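Side-chain contacts in endoglucanase (Uncultured bacterium, PDB 3X17), which hydrolyses internal beta-1,4-glucosidic bonds of cellulose as a family 9 glycoside hydrolase with an N-terminal Ig-like domain and an (alpha/alpha)6 barrel: residues A[266-271]-A[322-327]; A[150-155]-A[245-250]; A[457-462]-A[554-559]; A[411-416]-A[444-449]; A[431-436]-A[534-539]. All blocks are in the same frame, centred on the assembly; numbering follows the deposited sequence.

Overall arrangement
Contacts 1 and 2 are neighbours, their centres about 9 Å apart, and share the small mixed sheet in which strand 265-271 lies between strands 154-155 and 243-249. Both are buried; contact 1 is charged and hydrated, whereas contact 2, close to the zinc site, sets a leucine against a carboxylate paired elsewhere. Contacts 3 and 4 lie about 12 Å apart, centre to centre, on the opposite side of the chain's centre from contact 2. They join helices of the barrel, contact 4 purely through hydrocarbon and contact 3 with a weak hydrogen bond added. Contact 5 starts helix 435-452, which contact 4 also uses, and is the most exposed of the five, an indole lying against a loop.

Contact 1 (A[266-271]-A[322-327]); sequences YVYRIT and AEDNSG
One edge of the Tyr268 ring presses against the side chain of Asp324, and here the packing is tight. A chi1 of -71° turns the ring toward the aspartate: CD2 of Tyr268 lies 3.4 Å from CG of Asp324, near the ring plane, and CE2 of Tyr268 comes equally close, 3.4 Å, to the backbone O of Asp324. The carboxylate plane stands 71° from the ring, and the two side chains run antiparallel alongside each other. Lys246, in a cation-pi contact with the ring, also bonds to the carbonyl of Asp324 and so ties the loop 322-327 to the small sheet. Beyond the ring the fit is looser and hydrated. Tyr268 OH bonds to two waters: water 1, 2.8 Å away, also joins Asp324 O and Gly327 N, while water 2 reaches Glu323 O and Ser326 OG. A phenylalanine in place of Tyr268 would probably leave both waters without their hydroxyl partner and the loop less firmly bridged. Arg269 NE makes a long salt bridge of 4.0 Å to Asp324 OD2, and water 3 links Arg269 NH2 to Asp324 OD1. The polar link is thus made through waters and a long salt bridge, and Arg269 probably steadies the carboxylate through charge and through water 3.

Contact 2 (A[150-155]-A[245-250]); sequences HEDGYV and HKLAGL
Leu247 lays its CD2 methyl almost squarely over the face of the Asp152 carboxylate, 3.6 Å from CG of Asp152 and 3.7 Å from OD1 of the same residue. Its other methyl, CD1, turns to the base of that side chain, 3.9 Å from Asp152 CB, and to the backbone, 4.1 Å from Gly153 N. The fork faces the aspartate because Leu247 CG stands opposite its own backbone N, with chi1 at -162°. Both segments contribute strands to a four-stranded mixed sheet, but strands 154-155 and 243-249 are not neighbours in it: strand 265-271 runs between them, and its Arg265 and Val267 also touch Leu247. The peptide before Gly153 is cis, and a CB on this glycine would come tightly against the CD2 methyl. The charged end of Asp152 is held elsewhere, OD2 by a salt bridge to Lys182 and OD1 by one to Arg265, so the leucine meets a carboxylate already fixed in its rotation. Cut back to an alanine, Leu247 would probably leave a gap over that carboxylate face and the cis peptide less firmly backed. The bound zinc ion, at a site formed by Cys132, Asp148, His149 and His175, lies about 5 Å from the Asp152 side chain.

Contact 3 (A[457-462]-A[554-559]); sequences EYERAA and AHFASL
Glu459 of helix 456-469 reaches across to two ring edges on helix 543-558, those of His555 and Phe556. Both helices belong to the (alpha/alpha)6 barrel domain; their short segments cross steeply with axes 11.6 Å apart, so long side chains must span the interval. A chi1 of -159° and an extended chain carry Glu459 over, crossing the histidine at about a right angle. His555 NE2 donates a weak hydrogen bond of 3.3 Å to Glu459 OE1, bent to 145° at the proton, and the carboxylate and imidazole planes are 64° apart. Glu459 runs alongside Phe556, pointing the other way: its CG is 3.8 Å from CZ of Phe556, while the backbone O of Glu459 meets that same CZ at 3.2 Å, in the plane of the phenyl ring. The two rings of segment 554-559 brace each other, His555 CD2 lying 3.6 Å above the centre of one Phe556 face. Ala462 CB completes the apolar side at 4.3 Å from Phe556 CE2, and Tyr116 of helix 115-130 also packs on Phe556. With ND1 bonded to Tyr201 OH, its stronger polar partner, and NE2 weakly to Glu459, the imidazole is probably restrained in rotation, and the nearby carboxylate would probably favour a proton on NE2. The in-plane carbonyl is likewise likely to draw some weak electrostatic benefit from the positive rim of the phenyl ring.

Contact 4 (A[411-416]-A[444-449]); sequences RSVFQT and MLLLFA
In the (alpha/alpha)6 barrel, helices 396-418 and 435-452 meet through Val413 of the first and Leu446 of the second, whose CA atoms are 7.2 Å apart. The CG1 methyl of Val413 lies 3.8 Å from CG of Leu446 and just as near, 3.8 Å, to CD1 of Leu446. With CG1 trans to the amide N (chi1 171°), CG2 of Val413 is left to face Leu445, the residue before Leu446, where it meets CD1 of Leu445 at 4.3 Å. The segments run in largely opposed directions, with a crossing angle of -127° and axes 9.3 Å apart, an interval that these branched aliphatic groups bridge from both sides. Leu446 then straddles two residues of segment 411-416: its CG and CD1 lie nearest the valine, and its CD2 methyl reaches on to Phe414, 4.1 Å from CB of Phe414 and 4.0 Å from the backbone N of Phe414, near the plane of the phenyl ring and at its edge. No polar bond crosses the contact. Helix 456-469 closes over the same leucine with Tyr458 and Ala461, and the tyrosine ring also meets that of Phe414. Leu445 also packs on Tyr371 and Pro373.

Contact 5 (A[431-436]-A[534-539]); sequences FHWGSN and DSYETN
A chi1 of -162° sends the Trp433 indole away from its own amide N, across the backbone of Glu537 and up to Tyr536. CA of Glu537 lies 3.8 Å from the centroid of the five-membered ring of Trp433, only 18° off the ring normal, a CH-pi contact. The carbonyl O of Glu537 sits over a face of the indole too, 3.7 Å from CD1 of Trp433. Further along, CZ2 of Trp433 meets the edge of the Tyr536 ring, 3.6 Å from CD1 of Tyr536, with the planes 43° apart, an oblique pairing. The contact joins the turn at the start of helix 435-452 to the loop before helix 543-558. Trp433 is the second residue of that type II beta turn, His432 to Ser435; Gly434 follows it with backbone angles that call for glycine. Water 4 spans the two segments, accepting from Gly434 N at 3.0 Å and donating to Glu537 O at 2.8 Å. Glu537 OE1 bonds to Gln516 N and Thr517 OG1, OE2 takes the Ser535 hydroxyl, and Tyr536 OH bonds to Gln516. The indole thus rests on a loop whose polar ends are engaged within the loop and with Gln516 and Thr517, and the attraction across the contact is probably largely dispersion and CH-pi, with water 4 as a polar bridge.

Contact 1 (A[266-271]-A[322-327])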
# COMPACT_ATOMS: atom_id res chain seq x y z
N TYR A 266 9.80 10.69 21.84
CA TYR A 266 11.21 10.93 21.55
C TYR A 266 11.50 10.84 20.06
O TYR A 266 10.86 10.08 19.33
CB TYR A 266 12.11 9.93 22.27
CG TYR A 266 12.10 10.12 23.77
CD1 TYR A 266 12.89 11.10 24.38
CD2 TYR A 266 11.25 9.37 24.57
CE1 TYR A 266 12.84 11.29 25.77
CE2 TYR A 266 11.18 9.57 25.94
CZ TYR A 266 11.99 10.51 26.53
OH TYR A 266 11.89 10.68 27.89
N VAL A 267 12.47 11.64 19.64
CA VAL A 267 12.90 11.67 18.25
C VAL A 267 14.18 10.86 18.19
O VAL A 267 15.15 11.18 18.86
CB VAL A 267 13.17 13.12 17.82
CG1 VAL A 267 13.78 13.18 16.41
CG2 VAL A 267 11.89 13.93 17.93
N TYR A 268 14.11 9.73 17.50
CA TYR A 268 15.23 8.78 17.46
C TYR A 268 16.27 9.22 16.44
O TYR A 268 16.02 10.12 15.63
CB TYR A 268 14.69 7.39 17.16
CG TYR A 268 13.92 6.79 18.33
CD1 TYR A 268 12.66 7.27 18.67
CD2 TYR A 268 14.53 5.89 19.20
CE1 TYR A 268 11.98 6.77 19.75
CE2 TYR A 268 13.85 5.38 20.29
CZ TYR A 268 12.58 5.83 20.55
OH TYR A 268 11.91 5.37 21.65
N ARG A 269 17.43 8.57 16.46
CA ARG A 269 18.63 9.08 15.82
C ARG A 269 18.51 9.01 14.30
O ARG A 269 17.76 8.20 13.76
CB ARG A 269 19.83 8.26 16.26
CG ARG A 269 19.83 6.84 15.66
CD ARG A 269 20.98 6.01 16.18
NE ARG A 269 20.92 5.89 17.63
CZ ARG A 269 21.99 5.69 18.40
NH1 ARG A 269 23.20 5.55 17.86
NH2 ARG A 269 21.83 5.61 19.72
N ILE A 270 19.27 9.87 13.61
CA ILE A 270 19.24 9.89 12.16
C ILE A 270 19.72 8.56 11.55
O ILE A 270 20.49 7.81 12.15
CB ILE A 270 20.05 11.03 11.57
CG1 ILE A 270 21.54 10.89 11.93
CG2 ILE A 270 19.50 12.39 12.02
CD1 ILE A 270 22.46 10.50 10.77
N THR A 271 19.40 8.42 10.26
CA THR A 271 19.78 7.28 9.47
C THR A 271 19.98 7.82 8.05
O THR A 271 19.31 8.78 7.65
CB THR A 271 18.60 6.31 9.51
OG1 THR A 271 18.87 5.22 10.40
CG2 THR A 271 18.20 5.88 8.17
N ALA A 322 18.68 -2.04 19.76
CA ALA A 322 17.52 -2.83 20.16
C ALA A 322 16.64 -2.10 21.17
O ALA A 322 15.42 -2.29 21.21
CB ALA A 322 17.97 -4.23 20.71
N GLU A 323 17.25 -1.24 21.97
CA GLU A 323 16.48 -0.51 22.98
C GLU A 323 15.61 0.62 22.42
O GLU A 323 14.67 1.07 23.07
CB GLU A 323 17.37 -0.01 24.12
CG GLU A 323 18.33 1.09 23.74
CD GLU A 323 19.69 0.56 23.28
OE1 GLU A 323 19.85 -0.68 23.16
OE2 GLU A 323 20.59 1.39 23.01
N ASP A 324 15.91 1.09 21.22
CA ASP A 324 15.06 2.06 20.54
C ASP A 324 13.71 1.44 20.12
O ASP A 324 12.81 2.16 19.67
CB ASP A 324 15.78 2.60 19.30
CG ASP A 324 16.90 3.54 19.65
OD1 ASP A 324 17.17 3.74 20.86
OD2 ASP A 324 17.52 4.10 18.71
N ASN A 325 13.58 0.12 20.25
CA ASN A 325 12.33 -0.55 19.91
C ASN A 325 11.37 -0.79 21.05
O ASN A 325 10.44 -1.57 20.90
CB ASN A 325 12.61 -1.88 19.20
CG ASN A 325 13.54 -1.70 18.03
OD1 ASN A 325 14.38 -2.55 17.75
ND2 ASN A 325 13.51 -0.50 17.44
N SER A 326 11.59 -0.15 22.19
CA SER A 326 10.80 -0.45 23.39
C SER A 326 9.34 -0.02 23.26
O SER A 326 8.49 -0.52 23.99
CB SER A 326 11.42 0.18 24.64
OG SER A 326 11.31 1.61 24.59
N GLY A 327 9.03 0.91 22.36
CA GLY A 327 7.64 1.35 22.18
C GLY A 327 7.21 1.60 20.74
O GLY A 327 6.26 2.36 20.47
O HOH W 1 10.11 3.33 21.05
O HOH W 2 12.92 3.57 23.09
O HOH W 3 19.71 5.17 20.88

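Contact 2 (A[150-155]-A[245-250])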
# COMPACT_ATOMS: atom_id res chain seq x y z
N HIS A 150 0.59 16.58 20.83
CA HIS A 150 1.06 17.94 20.62
C HIS A 150 2.46 18.22 21.20
O HIS A 150 3.04 19.28 20.93
CB HIS A 150 0.06 18.96 21.17
CG HIS A 150 0.30 20.35 20.68
ND1 HIS A 150 0.97 21.30 21.42
CD2 HIS A 150 0.07 20.92 19.47
CE1 HIS A 150 1.05 22.43 20.73
NE2 HIS A 150 0.51 22.22 19.54
N GLU A 151 2.99 17.29 21.99
CA GLU A 151 4.36 17.47 22.52
C GLU A 151 5.46 16.76 21.73
O GLU A 151 6.57 16.60 22.23
CB GLU A 151 4.42 17.12 24.02
CG GLU A 151 3.50 17.96 24.92
CD GLU A 151 3.69 19.46 24.69
OE1 GLU A 151 4.85 19.92 24.74
OE2 GLU A 151 2.68 20.18 24.45
N ASP A 152 5.17 16.32 20.50
CA ASP A 152 6.15 15.55 19.70
C ASP A 152 7.25 16.51 19.25
O ASP A 152 6.93 17.49 18.58
CB ASP A 152 5.47 14.97 18.43
CG ASP A 152 4.55 13.78 18.71
OD1 ASP A 152 4.50 13.28 19.86
OD2 ASP A 152 3.86 13.32 17.76
N GLY A 153 8.53 16.25 19.53
CA GLY A 153 9.00 15.35 20.57
C GLY A 153 10.41 15.74 21.00
O GLY A 153 10.94 16.77 20.59
N TYR A 154 11.01 14.94 21.86
CA TYR A 154 12.27 15.31 22.51
C TYR A 154 13.39 14.46 21.93
O TYR A 154 13.24 13.24 21.79
CB TYR A 154 12.16 15.06 24.03
CG TYR A 154 11.18 16.00 24.69
CD1 TYR A 154 9.81 15.74 24.66
CD2 TYR A 154 11.60 17.25 25.15
CE1 TYR A 154 8.90 16.61 25.25
CE2 TYR A 154 10.70 18.14 25.71
CZ TYR A 154 9.35 17.83 25.74
OH TYR A 154 8.46 18.75 26.25
N VAL A 155 14.53 15.08 21.65
CA VAL A 155 15.66 14.37 21.05
C VAL A 155 16.17 13.29 21.98
O VAL A 155 16.51 13.58 23.12
CB VAL A 155 16.81 15.33 20.74
CG1 VAL A 155 17.99 14.56 20.18
CG2 VAL A 155 16.35 16.41 19.77
N HIS A 245 14.93 9.18 12.43
CA HIS A 245 14.42 7.91 11.95
C HIS A 245 12.94 7.76 12.25
O HIS A 245 12.19 7.24 11.44
CB HIS A 245 15.19 6.76 12.60
CG HIS A 245 14.65 5.41 12.27
ND1 HIS A 245 14.54 4.95 10.97
CD2 HIS A 245 14.34 4.36 13.08
CE1 HIS A 245 14.16 3.68 10.99
NE2 HIS A 245 14.00 3.31 12.26
N LYS A 246 12.53 8.19 13.42
CA LYS A 246 11.18 7.93 13.86
C LYS A 246 10.96 8.66 15.18
O LYS A 246 11.90 9.23 15.76
CB LYS A 246 10.97 6.42 14.06
CG LYS A 246 11.81 5.83 15.22
CD LYS A 246 11.43 4.41 15.54
CE LYS A 246 12.46 3.79 16.51
NZ LYS A 246 12.00 2.47 17.07
N LEU A 247 9.69 8.71 15.58
CA LEU A 247 9.27 9.46 16.73
C LEU A 247 8.25 8.64 17.47
O LEU A 247 7.21 8.29 16.92
CB LEU A 247 8.67 10.79 16.30
CG LEU A 247 8.58 11.83 17.40
CD1 LEU A 247 8.49 13.23 16.75
CD2 LEU A 247 7.38 11.56 18.34
N ALA A 248 8.53 8.30 18.71
CA ALA A 248 7.62 7.41 19.43
C ALA A 248 7.87 7.49 20.93
O ALA A 248 8.86 8.07 21.36
CB ALA A 248 7.74 5.96 18.93
N GLY A 249 6.94 6.93 21.71
CA GLY A 249 7.11 6.80 23.16
C GLY A 249 8.09 5.69 23.46
O GLY A 249 8.43 4.90 22.57
N LEU A 250 8.58 5.65 24.71
CA LEU A 250 9.39 4.53 25.19
C LEU A 250 8.55 3.26 25.35
O LEU A 250 9.08 2.16 25.33
CB LEU A 250 10.09 4.89 26.51
CG LEU A 250 11.05 6.09 26.45
CD1 LEU A 250 11.57 6.47 27.84
CD2 LEU A 250 12.21 5.81 25.50

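Contact 3 (A[457-462]-A[554-559])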
# COMPACT_ATOMS: atom_id res chain seq x y z
N GLU A 457 -2.92 -8.71 -20.40
CA GLU A 457 -2.84 -9.67 -19.34
C GLU A 457 -2.21 -9.09 -18.09
O GLU A 457 -2.48 -9.53 -17.03
CB GLU A 457 -2.15 -10.96 -19.77
CG GLU A 457 -0.68 -10.90 -19.98
CD GLU A 457 -0.14 -12.14 -20.66
OE1 GLU A 457 -0.90 -13.07 -20.94
OE2 GLU A 457 1.06 -12.18 -20.89
N TYR A 458 -1.36 -8.10 -18.22
CA TYR A 458 -0.71 -7.53 -17.04
C TYR A 458 -1.75 -6.72 -16.26
O TYR A 458 -1.89 -6.85 -15.05
CB TYR A 458 0.48 -6.67 -17.41
CG TYR A 458 1.76 -7.45 -17.68
CD1 TYR A 458 1.80 -8.84 -17.55
CD2 TYR A 458 2.91 -6.80 -18.10
CE1 TYR A 458 2.96 -9.55 -17.86
CE2 TYR A 458 4.08 -7.50 -18.37
CZ TYR A 458 4.11 -8.86 -18.25
OH TYR A 458 5.30 -9.52 -18.45
N GLU A 459 -2.57 -5.97 -17.00
CA GLU A 459 -3.62 -5.18 -16.39
C GLU A 459 -4.67 -6.07 -15.72
O GLU A 459 -5.16 -5.77 -14.60
CB GLU A 459 -4.26 -4.30 -17.45
CG GLU A 459 -5.00 -3.10 -16.89
CD GLU A 459 -5.47 -2.15 -17.99
OE1 GLU A 459 -4.63 -1.43 -18.56
OE2 GLU A 459 -6.66 -2.17 -18.34
N ARG A 460 -4.95 -7.20 -16.34
CA ARG A 460 -5.81 -8.18 -15.70
C ARG A 460 -5.18 -8.70 -14.40
O ARG A 460 -5.86 -8.80 -13.38
CB ARG A 460 -6.18 -9.35 -16.62
CG ARG A 460 -7.11 -10.38 -15.94
CD ARG A 460 -7.45 -11.57 -16.86
NE ARG A 460 -6.35 -12.53 -16.95
CZ ARG A 460 -5.62 -12.76 -18.05
NH1 ARG A 460 -5.89 -12.09 -19.18
NH2 ARG A 460 -4.62 -13.64 -18.03
N ALA A 461 -3.89 -9.04 -14.45
CA ALA A 461 -3.21 -9.57 -13.29
C ALA A 461 -3.17 -8.54 -12.16
O ALA A 461 -3.25 -8.91 -11.00
CB ALA A 461 -1.80 -10.05 -13.63
N ALA A 462 -3.00 -7.26 -12.49
CA ALA A 462 -3.05 -6.20 -11.50
C ALA A 462 -4.45 -6.10 -10.91
O ALA A 462 -4.62 -5.99 -9.68
CB ALA A 462 -2.63 -4.86 -12.12
N ALA A 554 -6.32 3.57 -8.21
CA ALA A 554 -6.37 4.75 -9.08
C ALA A 554 -6.27 4.37 -10.57
O ALA A 554 -6.95 4.95 -11.41
CB ALA A 554 -5.30 5.75 -8.69
N HIS A 555 -5.45 3.37 -10.88
CA HIS A 555 -5.41 2.83 -12.24
C HIS A 555 -6.80 2.42 -12.74
O HIS A 555 -7.21 2.77 -13.85
CB HIS A 555 -4.44 1.65 -12.35
CG HIS A 555 -4.35 1.09 -13.74
ND1 HIS A 555 -3.39 1.50 -14.65
CD2 HIS A 555 -5.15 0.21 -14.40
CE1 HIS A 555 -3.59 0.88 -15.80
NE2 HIS A 555 -4.65 0.09 -15.67
N PHE A 556 -7.56 1.71 -11.92
CA PHE A 556 -8.84 1.22 -12.38
C PHE A 556 -10.00 2.20 -12.18
O PHE A 556 -11.07 2.00 -12.75
CB PHE A 556 -9.11 -0.15 -11.78
CG PHE A 556 -8.22 -1.23 -12.33
CD1 PHE A 556 -8.43 -1.72 -13.60
CD2 PHE A 556 -7.08 -1.63 -11.64
CE1 PHE A 556 -7.60 -2.71 -14.13
CE2 PHE A 556 -6.25 -2.60 -12.15
CZ PHE A 556 -6.54 -3.17 -13.40
N ALA A 557 -9.75 3.30 -11.48
CA ALA A 557 -10.76 4.34 -11.32
C ALA A 557 -10.72 5.30 -12.50
O ALA A 557 -11.64 6.08 -12.68
CB ALA A 557 -10.52 5.12 -10.04
N SER A 558 -9.65 5.28 -13.25
CA SER A 558 -9.54 6.26 -14.29
C SER A 558 -9.64 5.68 -15.70
O SER A 558 -10.07 6.34 -16.61
CB SER A 558 -8.27 7.06 -14.11
OG SER A 558 -7.18 6.22 -14.07
N LEU A 559 -9.24 4.44 -15.86
CA LEU A 559 -9.06 3.89 -17.17
C LEU A 559 -7.97 4.68 -17.85
O LEU A 559 -7.09 4.12 -18.50
CB LEU A 559 -10.34 4.02 -17.98
CG LEU A 559 -11.52 3.15 -17.57
CD1 LEU A 559 -11.15 2.18 -16.48
CD2 LEU A 559 -12.65 4.05 -17.20

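Contact 4 (A[411-416]-A[444-449])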
# COMPACT_ATOMS: atom_id res chain seq x y z
N ARG A 411 7.49 -9.73 -15.49
CA ARG A 411 7.40 -11.09 -16.03
C ARG A 411 7.47 -12.14 -14.92
O ARG A 411 6.58 -12.99 -14.81
CB ARG A 411 8.46 -11.34 -17.12
CG ARG A 411 7.90 -12.10 -18.33
CD ARG A 411 8.97 -12.38 -19.40
NE ARG A 411 9.49 -11.13 -19.95
CZ ARG A 411 10.78 -10.79 -19.95
NH1 ARG A 411 11.70 -11.65 -19.52
NH2 ARG A 411 11.16 -9.61 -20.41
N SER A 412 8.45 -12.04 -14.03
CA SER A 412 8.41 -12.92 -12.86
C SER A 412 7.12 -12.79 -12.03
O SER A 412 6.56 -13.80 -11.62
CB SER A 412 9.67 -12.79 -11.99
OG SER A 412 9.80 -11.45 -11.56
N VAL A 413 6.64 -11.57 -11.79
CA VAL A 413 5.36 -11.44 -11.10
C VAL A 413 4.25 -12.22 -11.83
O VAL A 413 3.54 -13.02 -11.22
CB VAL A 413 4.93 -9.98 -10.85
CG1 VAL A 413 3.52 -9.93 -10.32
CG2 VAL A 413 5.88 -9.33 -9.84
N PHE A 414 4.12 -11.98 -13.14
CA PHE A 414 3.09 -12.62 -13.94
C PHE A 414 3.15 -14.15 -13.89
O PHE A 414 2.12 -14.81 -13.78
CB PHE A 414 3.15 -12.15 -15.38
CG PHE A 414 1.93 -12.54 -16.18
CD1 PHE A 414 0.71 -11.90 -15.95
CD2 PHE A 414 1.96 -13.63 -17.06
CE1 PHE A 414 -0.44 -12.29 -16.63
CE2 PHE A 414 0.81 -14.02 -17.74
CZ PHE A 414 -0.39 -13.36 -17.52
N GLN A 415 4.37 -14.69 -13.90
CA GLN A 415 4.54 -16.14 -13.78
C GLN A 415 4.02 -16.70 -12.46
O GLN A 415 3.44 -17.81 -12.42
CB GLN A 415 6.01 -16.51 -13.96
CG GLN A 415 6.38 -17.83 -13.31
CD GLN A 415 7.84 -18.22 -13.55
OE1 GLN A 415 8.34 -19.17 -12.95
NE2 GLN A 415 8.51 -17.52 -14.46
N THR A 416 4.27 -15.98 -11.36
CA THR A 416 3.70 -16.41 -10.08
C THR A 416 2.18 -16.32 -10.10
O THR A 416 1.47 -17.22 -9.66
CB THR A 416 4.27 -15.60 -8.90
OG1 THR A 416 5.70 -15.60 -8.96
CG2 THR A 416 3.84 -16.21 -7.55
N MET A 444 1.52 -3.24 -8.81
CA MET A 444 2.20 -2.03 -9.27
C MET A 444 3.33 -2.33 -10.27
O MET A 444 3.44 -1.64 -11.25
CB MET A 444 2.74 -1.21 -8.07
CG MET A 444 3.30 0.17 -8.46
SD MET A 444 4.26 0.90 -7.11
CE MET A 444 3.01 1.13 -5.86
N LEU A 445 4.14 -3.36 -10.06
CA LEU A 445 5.17 -3.68 -11.06
C LEU A 445 4.58 -4.13 -12.40
O LEU A 445 5.10 -3.76 -13.46
CB LEU A 445 6.21 -4.70 -10.56
CG LEU A 445 6.90 -4.42 -9.22
CD1 LEU A 445 7.77 -5.60 -8.85
CD2 LEU A 445 7.68 -3.11 -9.22
N LEU A 446 3.48 -4.89 -12.35
CA LEU A 446 2.74 -5.22 -13.58
C LEU A 446 2.27 -3.96 -14.30
O LEU A 446 2.51 -3.81 -15.50
CB LEU A 446 1.52 -6.11 -13.28
CG LEU A 446 1.87 -7.49 -12.72
CD1 LEU A 446 0.65 -8.10 -12.02
CD2 LEU A 446 2.37 -8.40 -13.84
N LEU A 447 1.73 -3.00 -13.55
CA LEU A 447 1.29 -1.78 -14.16
C LEU A 447 2.44 -0.93 -14.68
O LEU A 447 2.26 -0.18 -15.63
CB LEU A 447 0.41 -0.96 -13.21
CG LEU A 447 -0.96 -1.58 -12.89
CD1 LEU A 447 -1.69 -0.76 -11.82
CD2 LEU A 447 -1.82 -1.77 -14.13
N PHE A 448 3.61 -0.98 -14.05
CA PHE A 448 4.76 -0.22 -14.58
C PHE A 448 5.11 -0.74 -15.99
O PHE A 448 5.36 0.04 -16.91
CB PHE A 448 5.99 -0.34 -13.69
CG PHE A 448 5.95 0.52 -12.44
CD1 PHE A 448 5.03 1.56 -12.30
CD2 PHE A 448 6.86 0.31 -11.42
CE1 PHE A 448 5.02 2.36 -11.15
CE2 PHE A 448 6.88 1.13 -10.27
CZ PHE A 448 5.96 2.15 -10.14
N ALA A 449 5.20 -2.06 -16.11
CA ALA A 449 5.54 -2.73 -17.36
C ALA A 449 4.46 -2.48 -18.41
O ALA A 449 4.75 -2.03 -19.52
CB ALA A 449 5.74 -4.26 -17.11

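Contact 5 (A[431-436]-A[534-539])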
# COMPACT_ATOMS: atom_id res chain seq x y z
N PHE A 431 4.28 -16.31 2.50
CA PHE A 431 3.38 -15.29 3.06
C PHE A 431 3.99 -14.65 4.30
O PHE A 431 4.11 -15.29 5.34
CB PHE A 431 2.01 -15.89 3.39
CG PHE A 431 1.17 -16.16 2.18
CD1 PHE A 431 1.41 -17.29 1.39
CD2 PHE A 431 0.25 -15.23 1.74
CE1 PHE A 431 0.68 -17.52 0.22
CE2 PHE A 431 -0.53 -15.47 0.59
CZ PHE A 431 -0.33 -16.62 -0.16
N HIS A 432 4.40 -13.40 4.17
CA HIS A 432 5.00 -12.67 5.27
C HIS A 432 4.06 -11.58 5.79
O HIS A 432 3.04 -11.26 5.18
CB HIS A 432 6.34 -12.03 4.84
CG HIS A 432 7.29 -12.99 4.19
ND1 HIS A 432 7.73 -12.84 2.89
CD2 HIS A 432 7.82 -14.15 4.63
CE1 HIS A 432 8.52 -13.85 2.57
NE2 HIS A 432 8.58 -14.67 3.61
N TRP A 433 4.47 -10.97 6.88
CA TRP A 433 3.78 -9.82 7.46
C TRP A 433 3.64 -8.73 6.39
O TRP A 433 4.62 -8.26 5.88
CB TRP A 433 4.67 -9.29 8.57
CG TRP A 433 4.02 -8.40 9.55
CD1 TRP A 433 2.93 -7.62 9.36
CD2 TRP A 433 4.52 -8.09 10.85
NE1 TRP A 433 2.69 -6.87 10.50
CE2 TRP A 433 3.65 -7.16 11.43
CE3 TRP A 433 5.64 -8.51 11.58
CZ2 TRP A 433 3.83 -6.67 12.72
CZ3 TRP A 433 5.82 -8.03 12.87
CH2 TRP A 433 4.93 -7.09 13.41
N GLY A 434 2.41 -8.35 6.05
CA GLY A 434 2.18 -7.40 4.96
C GLY A 434 2.00 -8.05 3.59
O GLY A 434 2.12 -7.39 2.55
N SER A 435 1.67 -9.34 3.56
CA SER A 435 1.45 -10.01 2.30
C SER A 435 0.46 -9.30 1.37
O SER A 435 0.66 -9.27 0.16
CB SER A 435 1.05 -11.48 2.52
OG SER A 435 -0.29 -11.54 2.95
N ASN A 436 -0.61 -8.73 1.92
CA ASN A 436 -1.51 -7.93 1.10
C ASN A 436 -0.81 -6.78 0.39
O ASN A 436 -1.02 -6.52 -0.80
CB ASN A 436 -2.65 -7.40 1.95
CG ASN A 436 -3.64 -8.48 2.33
OD1 ASN A 436 -3.58 -9.60 1.81
ND2 ASN A 436 -4.56 -8.16 3.22
N ASP A 534 -5.87 -8.58 18.65
CA ASP A 534 -4.52 -8.92 19.12
C ASP A 534 -3.55 -9.26 17.99
O ASP A 534 -2.35 -9.31 18.19
CB ASP A 534 -4.59 -10.13 20.07
CG ASP A 534 -5.92 -10.23 20.81
OD1 ASP A 534 -6.90 -10.80 20.24
OD2 ASP A 534 -6.02 -9.65 21.92
N SER A 535 -4.09 -9.70 16.85
CA SER A 535 -3.24 -10.21 15.79
C SER A 535 -2.68 -9.05 15.00
O SER A 535 -3.27 -8.62 14.01
CB SER A 535 -4.01 -11.14 14.86
OG SER A 535 -3.14 -11.67 13.87
N TYR A 536 -1.58 -8.49 15.50
CA TYR A 536 -0.97 -7.37 14.84
C TYR A 536 -0.14 -7.81 13.62
O TYR A 536 0.22 -6.99 12.78
CB TYR A 536 -0.16 -6.55 15.84
CG TYR A 536 0.99 -7.31 16.49
CD1 TYR A 536 2.17 -7.54 15.80
CD2 TYR A 536 0.91 -7.78 17.81
CE1 TYR A 536 3.24 -8.27 16.38
CE2 TYR A 536 1.97 -8.50 18.40
CZ TYR A 536 3.13 -8.73 17.67
OH TYR A 536 4.22 -9.39 18.22
N GLU A 537 0.16 -9.08 13.51
CA GLU A 537 0.94 -9.52 12.37
C GLU A 537 0.10 -9.95 11.17
O GLU A 537 0.59 -10.33 10.17
CB GLU A 537 1.96 -10.58 12.79
CG GLU A 537 1.48 -11.97 12.86
CD GLU A 537 0.69 -12.25 14.07
OE1 GLU A 537 0.79 -13.32 14.66
OE2 GLU A 537 -0.07 -11.39 14.43
N THR A 538 -1.19 -9.83 11.31
CA THR A 538 -2.13 -10.38 10.36
C THR A 538 -3.24 -9.35 10.10
O THR A 538 -3.80 -9.28 9.00
CB THR A 538 -2.71 -11.66 10.98
OG1 THR A 538 -2.02 -12.81 10.49
CG2 THR A 538 -4.14 -11.76 10.86
N ASN A 539 -3.58 -8.58 11.13
CA ASN A 539 -4.83 -7.82 11.11
C ASN A 539 -4.61 -6.37 11.51
O ASN A 539 -5.50 -5.70 12.06
CB ASN A 539 -5.88 -8.46 12.01
CG ASN A 539 -7.30 -8.08 11.62
OD1 ASN A 539 -7.64 -8.01 10.43
ND2 ASN A 539 -8.13 -7.83 12.62
O HOH W 4 0.13 -9.44 7.59